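Local coordinates for protein shikimate dehydrogenase (NADP(+)) (Peptoclostridium difficile, PDB 5DZS) that probably catalyses the reversible NADPH-linked reduction of 3-dehydroshikimate to shikimate, a step of chorismate and aromatic amino acid biosynthesis, at residues I192-L206 with E217-C230. Residues are numbered along the deposited sequence; the frame is centred on the assembly and turned at random.
Sequences ISPVSKSIIQNFDIL and EFLRIGNSMGKKTC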
ATOM      1  N   ILE B 192       0.194 -28.653 -25.891  1.00 66.19           N
ATOM      2  CA  ILE B 192      -0.974 -29.235 -25.211  1.00 60.86           C
ATOM      3  C   ILE B 192      -1.844 -28.167 -24.550  1.00 54.51           C
ATOM      4  O   ILE B 192      -1.347 -27.279 -23.860  1.00 50.18           O
ATOM      5  CB  ILE B 192      -0.562 -30.272 -24.148  1.00 61.61           C
ATOM      6  CG1 ILE B 192       0.035 -31.501 -24.839  1.00 65.81           C
ATOM      7  CG2 ILE B 192      -1.764 -30.689 -23.301  1.00 57.80           C
ATOM      8  CD1 ILE B 192       0.493 -32.593 -23.899  1.00 67.18           C
ATOM      9  N   SER B 193      -3.149 -28.297 -24.770  1.00 51.20           N
ATOM     10  CA  SER B 193      -4.154 -27.396 -24.238  1.00 46.67           C
ATOM     11  C   SER B 193      -4.937 -28.084 -23.125  1.00 45.78           C
ATOM     12  O   SER B 193      -5.194 -29.278 -23.200  1.00 47.36           O
ATOM     13  CB  SER B 193      -5.114 -26.997 -25.362  1.00 47.25           C
ATOM     14  OG  SER B 193      -6.255 -26.334 -24.856  1.00 44.60           O
ATOM     15  N   PRO B 194      -5.340 -27.333 -22.093  1.00 42.09           N
ATOM     16  CA  PRO B 194      -6.121 -27.933 -21.001  1.00 42.25           C
ATOM     17  C   PRO B 194      -7.511 -28.403 -21.447  1.00 43.06           C
ATOM     18  O   PRO B 194      -8.146 -29.195 -20.746  1.00 45.92           O
ATOM     19  CB  PRO B 194      -6.258 -26.789 -19.990  1.00 40.99           C
ATOM     20  CG  PRO B 194      -6.061 -25.549 -20.784  1.00 39.62           C
ATOM     21  CD  PRO B 194      -5.097 -25.896 -21.872  1.00 40.51           C
ATOM     22  N   VAL B 195      -7.973 -27.901 -22.591  1.00 43.18           N
ATOM     23  CA  VAL B 195      -9.268 -28.283 -23.134  1.00 43.74           C
ATOM     24  C   VAL B 195      -9.176 -28.508 -24.629  1.00 45.95           C
ATOM     25  O   VAL B 195      -8.330 -27.928 -25.316  1.00 47.92           O
ATOM     26  CB  VAL B 195     -10.358 -27.228 -22.853  1.00 43.08           C
ATOM     27  CG1 VAL B 195     -10.682 -27.187 -21.369  1.00 42.48           C
ATOM     28  CG2 VAL B 195      -9.951 -25.853 -23.374  1.00 42.96           C
ATOM     29  N   SER B 196     -10.068 -29.352 -25.122  1.00 47.60           N
ATOM     30  CA  SER B 196     -10.116 -29.684 -26.523  1.00 51.02           C
ATOM     31  C   SER B 196     -10.667 -28.548 -27.373  1.00 51.07           C
ATOM     32  O   SER B 196     -11.338 -27.633 -26.883  1.00 47.21           O
ATOM     33  CB  SER B 196     -11.008 -30.905 -26.724  1.00 53.56           C
ATOM     34  OG  SER B 196     -12.334 -30.618 -26.302  1.00 52.68           O
ATOM     35  N   LYS B 197     -10.394 -28.655 -28.663  1.00 54.35           N
ATOM     36  CA  LYS B 197     -10.865 -27.718 -29.670  1.00 57.43           C
ATOM     37  C   LYS B 197     -12.397 -27.609 -29.627  1.00 57.50           C
ATOM     38  O   LYS B 197     -12.953 -26.532 -29.827  1.00 55.92           O
ATOM     39  CB  LYS B 197     -10.409 -28.213 -31.050  1.00 63.40           C
ATOM     40  CG  LYS B 197     -10.654 -27.241 -32.185  1.00 67.57           C
ATOM     41  CD  LYS B 197     -10.196 -27.767 -33.540  1.00 73.08           C
ATOM     42  CE  LYS B 197     -11.014 -28.965 -34.002  1.00 78.24           C
ATOM     43  NZ  LYS B 197     -10.686 -29.365 -35.400  1.00 84.79           N
ATOM     44  N   SER B 198     -13.065 -28.736 -29.367  1.00 58.38           N
ATOM     45  CA  SER B 198     -14.532 -28.786 -29.292  1.00 59.78           C
ATOM     46  C   SER B 198     -15.105 -27.921 -28.170  1.00 56.79           C
ATOM     47  O   SER B 198     -16.200 -27.366 -28.306  1.00 56.49           O
ATOM     48  CB  SER B 198     -15.000 -30.225 -29.102  1.00 61.57           C
ATOM     49  OG  SER B 198     -14.579 -31.033 -30.182  1.00 68.69           O
ATOM     50  N   ILE B 199     -14.383 -27.838 -27.054  1.00 52.39           N
ATOM     51  CA  ILE B 199     -14.807 -26.999 -25.928  1.00 50.33           C
ATOM     52  C   ILE B 199     -14.477 -25.542 -26.252  1.00 49.09           C
ATOM     53  O   ILE B 199     -15.297 -24.649 -26.031  1.00 49.11           O
ATOM     54  CB  ILE B 199     -14.137 -27.428 -24.601  1.00 48.47           C
ATOM     55  CG1 ILE B 199     -14.719 -28.769 -24.128  1.00 51.83           C
ATOM     56  CG2 ILE B 199     -14.324 -26.355 -23.514  1.00 44.71           C
ATOM     57  CD1 ILE B 199     -13.992 -29.373 -22.939  1.00 51.87           C
ATOM     58  N   ILE B 200     -13.288 -25.308 -26.801  1.00 48.92           N
ATOM     59  CA  ILE B 200     -12.875 -23.950 -27.167  1.00 49.04           C
ATOM     60  C   ILE B 200     -13.845 -23.338 -28.170  1.00 50.74           C
ATOM     61  O   ILE B 200     -14.122 -22.143 -28.145  1.00 49.07           O
ATOM     62  CB  ILE B 200     -11.441 -23.919 -27.736  1.00 49.87           C
ATOM     63  CG1 ILE B 200     -10.451 -24.286 -26.624  1.00 47.89           C
ATOM     64  CG2 ILE B 200     -11.119 -22.531 -28.279  1.00 49.72           C
ATOM     65  CD1 ILE B 200      -9.004 -24.383 -27.058  1.00 48.09           C
ATOM     66  N   GLN B 201     -14.386 -24.174 -29.039  1.00 55.86           N
ATOM     67  CA  GLN B 201     -15.327 -23.694 -30.033  1.00 59.83           C
ATOM     68  C   GLN B 201     -16.589 -23.076 -29.403  1.00 58.17           C
ATOM     69  O   GLN B 201     -17.223 -22.228 -30.020  1.00 59.29           O
ATOM     70  CB  GLN B 201     -15.696 -24.836 -30.968  1.00 66.24           C
ATOM     71  CG  GLN B 201     -16.467 -24.414 -32.198  1.00 73.58           C
ATOM     72  CD  GLN B 201     -16.613 -25.554 -33.175  1.00 79.63           C
ATOM     73  OE1 GLN B 201     -16.079 -26.643 -32.952  1.00 82.67           O
ATOM     74  NE2 GLN B 201     -17.330 -25.314 -34.269  1.00 85.64           N
ATOM     75  N   ASN B 202     -16.921 -23.464 -28.166  1.00 54.13           N
ATOM     76  CA  ASN B 202     -18.133 -22.959 -27.499  1.00 54.13           C
ATOM     77  C   ASN B 202     -17.984 -21.628 -26.751  1.00 51.56           C
ATOM     78  O   ASN B 202     -18.903 -21.222 -26.034  1.00 52.39           O
ATOM     79  CB  ASN B 202     -18.695 -24.022 -26.536  1.00 54.85           C
ATOM     80  CG  ASN B 202     -19.167 -25.277 -27.246  1.00 60.09           C
ATOM     81  OD1 ASN B 202     -19.522 -25.248 -28.428  1.00 64.22           O
ATOM     82  ND2 ASN B 202     -19.200 -26.388 -26.515  1.00 59.79           N
ATOM     83  N   PHE B 203     -16.849 -20.956 -26.922  1.00 49.26           N
ATOM     84  CA  PHE B 203     -16.600 -19.676 -26.249  1.00 46.20           C
ATOM     85  C   PHE B 203     -16.149 -18.628 -27.252  1.00 48.49           C
ATOM     86  O   PHE B 203     -15.662 -18.971 -28.326  1.00 54.59           O
ATOM     87  CB  PHE B 203     -15.595 -19.861 -25.092  1.00 41.97           C
ATOM     88  CG  PHE B 203     -16.146 -20.709 -23.989  1.00 40.70           C
ATOM     89  CD1 PHE B 203     -16.103 -22.093 -24.079  1.00 41.02           C
ATOM     90  CD2 PHE B 203     -16.790 -20.133 -22.903  1.00 39.28           C
ATOM     91  CE1 PHE B 203     -16.665 -22.886 -23.091  1.00 40.77           C
ATOM     92  CE2 PHE B 203     -17.344 -20.918 -21.909  1.00 39.30           C
ATOM     93  CZ  PHE B 203     -17.284 -22.297 -22.003  1.00 40.15           C
ATOM     94  N   ASP B 204     -16.357 -17.360 -26.904  1.00 47.62           N
ATOM     95  CA  ASP B 204     -15.987 -16.224 -27.759  1.00 50.56           C
ATOM     96  C   ASP B 204     -14.630 -15.611 -27.419  1.00 47.24           C
ATOM     97  O   ASP B 204     -13.939 -15.100 -28.305  1.00 47.82           O
ATOM     98  CB  ASP B 204     -17.033 -15.109 -27.635  1.00 54.68           C
ATOM     99  CG  ASP B 204     -18.382 -15.495 -28.198  1.00 61.22           C
ATOM    100  OD1 ASP B 204     -18.447 -16.330 -29.128  1.00 66.31           O
ATOM    101  OD2 ASP B 204     -19.389 -14.933 -27.721  1.00 66.50           O
ATOM    102  N   ILE B 205     -14.259 -15.661 -26.140  1.00 42.89           N
ATOM    103  CA  ILE B 205     -13.023 -15.032 -25.659  1.00 42.21           C
ATOM    104  C   ILE B 205     -12.209 -16.019 -24.832  1.00 38.05           C
ATOM    105  O   ILE B 205     -12.759 -16.695 -23.959  1.00 37.57           O
ATOM    106  CB  ILE B 205     -13.357 -13.816 -24.768  1.00 41.25           C
ATOM    107  CG1 ILE B 205     -14.259 -12.829 -25.535  1.00 45.44           C
ATOM    108  CG2 ILE B 205     -12.084 -13.141 -24.269  1.00 40.64           C
ATOM    109  CD1 ILE B 205     -14.827 -11.718 -24.675  1.00 45.35           C
ATOM    110  N   LEU B 206     -10.925 -16.144 -25.154  1.00 38.03           N
ATOM    111  CA  LEU B 206     -10.021 -16.992 -24.393  1.00 36.59           C
ATOM    112  C   LEU B 206      -9.018 -16.136 -23.652  1.00 33.99           C
ATOM    113  O   LEU B 206      -8.376 -15.272 -24.246  1.00 35.33           O
ATOM    114  CB  LEU B 206      -9.229 -17.957 -25.277  1.00 38.16           C
ATOM    115  CG  LEU B 206      -9.913 -19.201 -25.824  1.00 40.14           C
ATOM    116  CD1 LEU B 206     -10.927 -18.818 -26.885  1.00 42.99           C
ATOM    117  CD2 LEU B 206      -8.854 -20.136 -26.394  1.00 40.83           C
ATOM    118  N   GLU B 217      -0.796 -23.597 -26.853  1.00 52.41           N
ATOM    119  CA  GLU B 217      -1.677 -24.310 -27.761  1.00 55.25           C
ATOM    120  C   GLU B 217      -3.114 -23.818 -27.568  1.00 52.35           C
ATOM    121  O   GLU B 217      -3.873 -23.696 -28.523  1.00 53.15           O
ATOM    122  CB  GLU B 217      -1.586 -25.818 -27.512  1.00 57.65           C
ATOM    123  CG  GLU B 217      -2.423 -26.677 -28.449  1.00 60.99           C
ATOM    124  CD  GLU B 217      -1.973 -26.617 -29.904  1.00 64.41           C
ATOM    125  OE1 GLU B 217      -0.949 -25.974 -30.194  1.00 67.05           O
ATOM    126  OE2 GLU B 217      -2.641 -27.231 -30.763  1.00 66.01           O
ATOM    127  N   PHE B 218      -3.465 -23.536 -26.317  1.00 48.93           N
ATOM    128  CA  PHE B 218      -4.790 -23.022 -25.958  1.00 46.51           C
ATOM    129  C   PHE B 218      -5.124 -21.793 -26.806  1.00 45.61           C
ATOM    130  O   PHE B 218      -6.149 -21.762 -27.486  1.00 44.64           O
ATOM    131  CB  PHE B 218      -4.788 -22.717 -24.452  1.00 43.57           C
ATOM    132  CG  PHE B 218      -6.059 -22.109 -23.912  1.00 42.04           C
ATOM    133  CD1 PHE B 218      -7.231 -22.830 -23.855  1.00 42.91           C
ATOM    134  CD2 PHE B 218      -6.034 -20.842 -23.330  1.00 38.63           C
ATOM    135  CE1 PHE B 218      -8.386 -22.277 -23.320  1.00 41.88           C
ATOM    136  CE2 PHE B 218      -7.181 -20.287 -22.779  1.00 37.91           C
ATOM    137  CZ  PHE B 218      -8.360 -21.002 -22.779  1.00 39.33           C
ATOM    138  N   LEU B 219      -4.245 -20.790 -26.783  1.00 44.39           N
ATOM    139  CA  LEU B 219      -4.473 -19.568 -27.572  1.00 45.67           C
ATOM    140  C   LEU B 219      -4.226 -19.785 -29.056  1.00 49.77           C
ATOM    141  O   LEU B 219      -4.842 -19.128 -29.893  1.00 48.96           O
ATOM    142  CB  LEU B 219      -3.606 -18.411 -27.065  1.00 44.69           C
ATOM    143  CG  LEU B 219      -3.870 -17.989 -25.623  1.00 41.09           C
ATOM    144  CD1 LEU B 219      -3.063 -16.740 -25.286  1.00 40.32           C
ATOM    145  CD2 LEU B 219      -5.358 -17.758 -25.399  1.00 41.65           C
ATOM    146  N   ARG B 220      -3.321 -20.702 -29.375  1.00 51.96           N
ATOM    147  CA  ARG B 220      -3.027 -21.010 -30.759  1.00 57.54           C
ATOM    148  C   ARG B 220      -4.274 -21.642 -31.388  1.00 56.60           C
ATOM    149  O   ARG B 220      -4.619 -21.323 -32.522  1.00 59.42           O
ATOM    150  CB  ARG B 220      -1.765 -21.874 -30.849  1.00 62.65           C
ATOM    151  CG  ARG B 220      -1.358 -22.332 -32.243  1.00 71.88           C
ATOM    152  CD  ARG B 220       0.167 -22.406 -32.379  1.00 76.93           C
ATOM    153  NE  ARG B 220       0.851 -22.856 -31.157  1.00 79.17           N
ATOM    154  CZ  ARG B 220       1.489 -24.018 -31.004  1.00 83.36           C
ATOM    155  NH1 ARG B 220       2.067 -24.301 -29.840  1.00 83.34           N
ATOM    156  NH2 ARG B 220       1.551 -24.908 -31.995  1.00 86.75           N
ATOM    157  N   ILE B 221      -4.980 -22.484 -30.630  1.00 54.53           N
ATOM    158  CA  ILE B 221      -6.236 -23.084 -31.120  1.00 55.19           C
ATOM    159  C   ILE B 221      -7.325 -22.009 -31.236  1.00 54.56           C
ATOM    160  O   ILE B 221      -8.126 -22.029 -32.169  1.00 55.16           O
ATOM    161  CB  ILE B 221      -6.743 -24.229 -30.206  1.00 54.70           C
ATOM    162  CG1 ILE B 221      -5.794 -25.432 -30.273  1.00 55.93           C
ATOM    163  CG2 ILE B 221      -8.144 -24.690 -30.633  1.00 54.64           C
ATOM    164  CD1 ILE B 221      -6.086 -26.502 -29.238  1.00 56.67           C
ATOM    165  N   GLY B 222      -7.355 -21.084 -30.280  1.00 50.57           N
ATOM    166  CA  GLY B 222      -8.347 -20.009 -30.279  1.00 51.38           C
ATOM    167  C   GLY B 222      -8.189 -19.060 -31.453  1.00 54.39           C
ATOM    168  O   GLY B 222      -9.170 -18.682 -32.093  1.00 57.93           O
ATOM    169  N   ASN B 223      -6.950 -18.677 -31.738  1.00 55.97           N
ATOM    170  CA  ASN B 223      -6.674 -17.782 -32.858  1.00 59.16           C
ATOM    171  C   ASN B 223      -7.051 -18.388 -34.202  1.00 62.80           C
ATOM    172  O   ASN B 223      -7.450 -17.665 -35.111  1.00 66.51           O
ATOM    173  CB  ASN B 223      -5.203 -17.360 -32.869  1.00 59.44           C
ATOM    174  CG  ASN B 223      -4.886 -16.338 -31.796  1.00 59.10           C
ATOM    175  OD1 ASN B 223      -5.661 -15.409 -31.564  1.00 61.76           O
ATOM    176  ND2 ASN B 223      -3.736 -16.488 -31.154  1.00 60.17           N
ATOM    177  N   SER B 224      -6.936 -19.710 -34.324  1.00 64.25           N
ATOM    178  CA  SER B 224      -7.267 -20.392 -35.583  1.00 67.85           C
ATOM    179  C   SER B 224      -8.767 -20.311 -35.886  1.00 69.24           C
ATOM    180  O   SER B 224      -9.180 -20.456 -37.033  1.00 72.61           O
ATOM    181  CB  SER B 224      -6.815 -21.855 -35.554  1.00 69.02           C
ATOM    182  OG  SER B 224      -7.589 -22.626 -34.652  1.00 68.89           O
ATOM    183  N   MET B 225      -9.573 -20.081 -34.850  1.00 68.85           N
ATOM    184  CA  MET B 225     -11.023 -19.959 -35.008  1.00 70.47           C
ATOM    185  C   MET B 225     -11.463 -18.497 -35.025  1.00 69.18           C
ATOM    186  O   MET B 225     -12.660 -18.207 -34.985  1.00 72.06           O
ATOM    187  CB  MET B 225     -11.740 -20.654 -33.858  1.00 71.44           C
ATOM    188  CG  MET B 225     -11.434 -22.125 -33.706  1.00 74.02           C
ATOM    189  SD  MET B 225     -12.329 -22.765 -32.282  1.00 77.75           S
ATOM    190  CE  MET B 225     -11.857 -24.479 -32.346  1.00 79.02           C
ATOM    191  N   GLY B 226     -10.500 -17.580 -35.076  1.00 65.43           N
ATOM    192  CA  GLY B 226     -10.811 -16.157 -35.079  1.00 65.56           C
ATOM    193  C   GLY B 226     -11.391 -15.668 -33.761  1.00 63.90           C
ATOM    194  O   GLY B 226     -12.031 -14.615 -33.714  1.00 63.85           O
ATOM    195  N   LYS B 227     -11.173 -16.423 -32.685  1.00 61.94           N
ATOM    196  CA  LYS B 227     -11.687 -16.025 -31.378  1.00 59.67           C
ATOM    197  C   LYS B 227     -10.803 -14.936 -30.815  1.00 55.65           C
ATOM    198  O   LYS B 227      -9.673 -14.758 -31.267  1.00 57.00           O
ATOM    199  CB  LYS B 227     -11.728 -17.220 -30.412  1.00 60.77           C
ATOM    200  CG  LYS B 227     -12.613 -18.376 -30.872  1.00 65.51           C
ATOM    201  CD  LYS B 227     -14.073 -17.959 -31.016  1.00 68.07           C
ATOM    202  CE  LYS B 227     -14.947 -19.057 -31.615  1.00 73.20           C
ATOM    203  NZ  LYS B 227     -15.048 -20.273 -30.764  1.00 74.43           N
ATOM    204  N   LYS B 228     -11.332 -14.185 -29.852  1.00 52.78           N
ATOM    205  CA  LYS B 228     -10.557 -13.143 -29.179  1.00 51.29           C
ATOM    206  C   LYS B 228      -9.656 -13.841 -28.162  1.00 48.46           C
ATOM    207  O   LYS B 228     -10.127 -14.668 -27.388  1.00 47.82           O
ATOM    208  CB  LYS B 228     -11.484 -12.125 -28.506  1.00 50.02           C
ATOM    209  CG  LYS B 228     -10.771 -10.976 -27.810  1.00 51.03           C
ATOM    210  CD  LYS B 228     -11.761  -9.918 -27.347  1.00 53.17           C
ATOM    211  CE  LYS B 228     -11.118  -8.876 -26.438  1.00 54.28           C
ATOM    212  NZ  LYS B 228      -9.925  -8.216 -27.037  1.00 56.93           N
ATOM    213  N   THR B 229      -8.360 -13.544 -28.201  1.00 47.28           N
ATOM    214  CA  THR B 229      -7.393 -14.149 -27.275  1.00 44.97           C
ATOM    215  C   THR B 229      -6.575 -13.111 -26.526  1.00 45.23           C
ATOM    216  O   THR B 229      -6.356 -12.008 -27.010  1.00 44.71           O
ATOM    217  CB  THR B 229      -6.390 -15.056 -28.006  1.00 46.43           C
ATOM    218  OG1 THR B 229      -5.668 -14.291 -28.984  1.00 47.56           O
ATOM    219  CG2 THR B 229      -7.096 -16.217 -28.662  1.00 47.11           C
ATOM    220  N   CYS B 230      -6.099 -13.494 -25.342  1.00 41.92           N
ATOM    221  CA  CYS B 230      -5.290 -12.621 -24.512  1.00 41.47           C
ATOM    222  C   CYS B 230      -4.353 -13.502 -23.698  1.00 36.72           C
ATOM    223  O   CYS B 230      -4.828 -14.445 -23.052  1.00 36.61           O
ATOM    224  CB  CYS B 230      -6.209 -11.823 -23.594  1.00 42.68           C
ATOM    225  SG  CYS B 230      -5.374 -10.646 -22.524  1.00 48.98           S
TER
HETATM  226  O   HOH W   1      -2.105 -24.561 -23.943  1.00 41.82           O
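One face of the Phe218 ring takes Leu206 CD2 almost over its centre, a CH-pi contact 3.8 Å from the centroid; Ser193 OG and Val195 CG2 lie at the ring edge, while Ile200 CD1 and Pro194 CD approach obliquely. The ring leans from helix 217-224 between the loop at 193-195 and strand 205-208, chi1 (177°) setting CG opposite the backbone N. Farther along the helix, Ile200 CD1 packs on Ile221 CG2 (3.7 Å), the two side chains crossing at about a right angle; just past it, Met225 SD rests against Gln201 CA. A Schellman motif with Gly226 ends the helix and leads to Lys227, whose chain turns at chi2 (-62°) and chi4 (64°) to bring NZ to Phe203 O, nearly end-on at 2.8 Å, and Gln201 O, from above its plane at 3.0 Å. In the parallel strand pairing, Leu206 N donates to Lys228 O (2.8 Å), Lys228 N binds Asp204 O, and Cys230 N reaches Leu206 O weakly. Strand 205-208, helix 217-224 and edge strand 228-230 form a beta-alpha-beta crossover of the Rossmann-like NADP-binding domain. Leu206 joins its helix to the sheet, Ile200 to helix 197-200; the Lys227 ammonium probably offsets carbonyl charge at the Ile200-Phe203 turn.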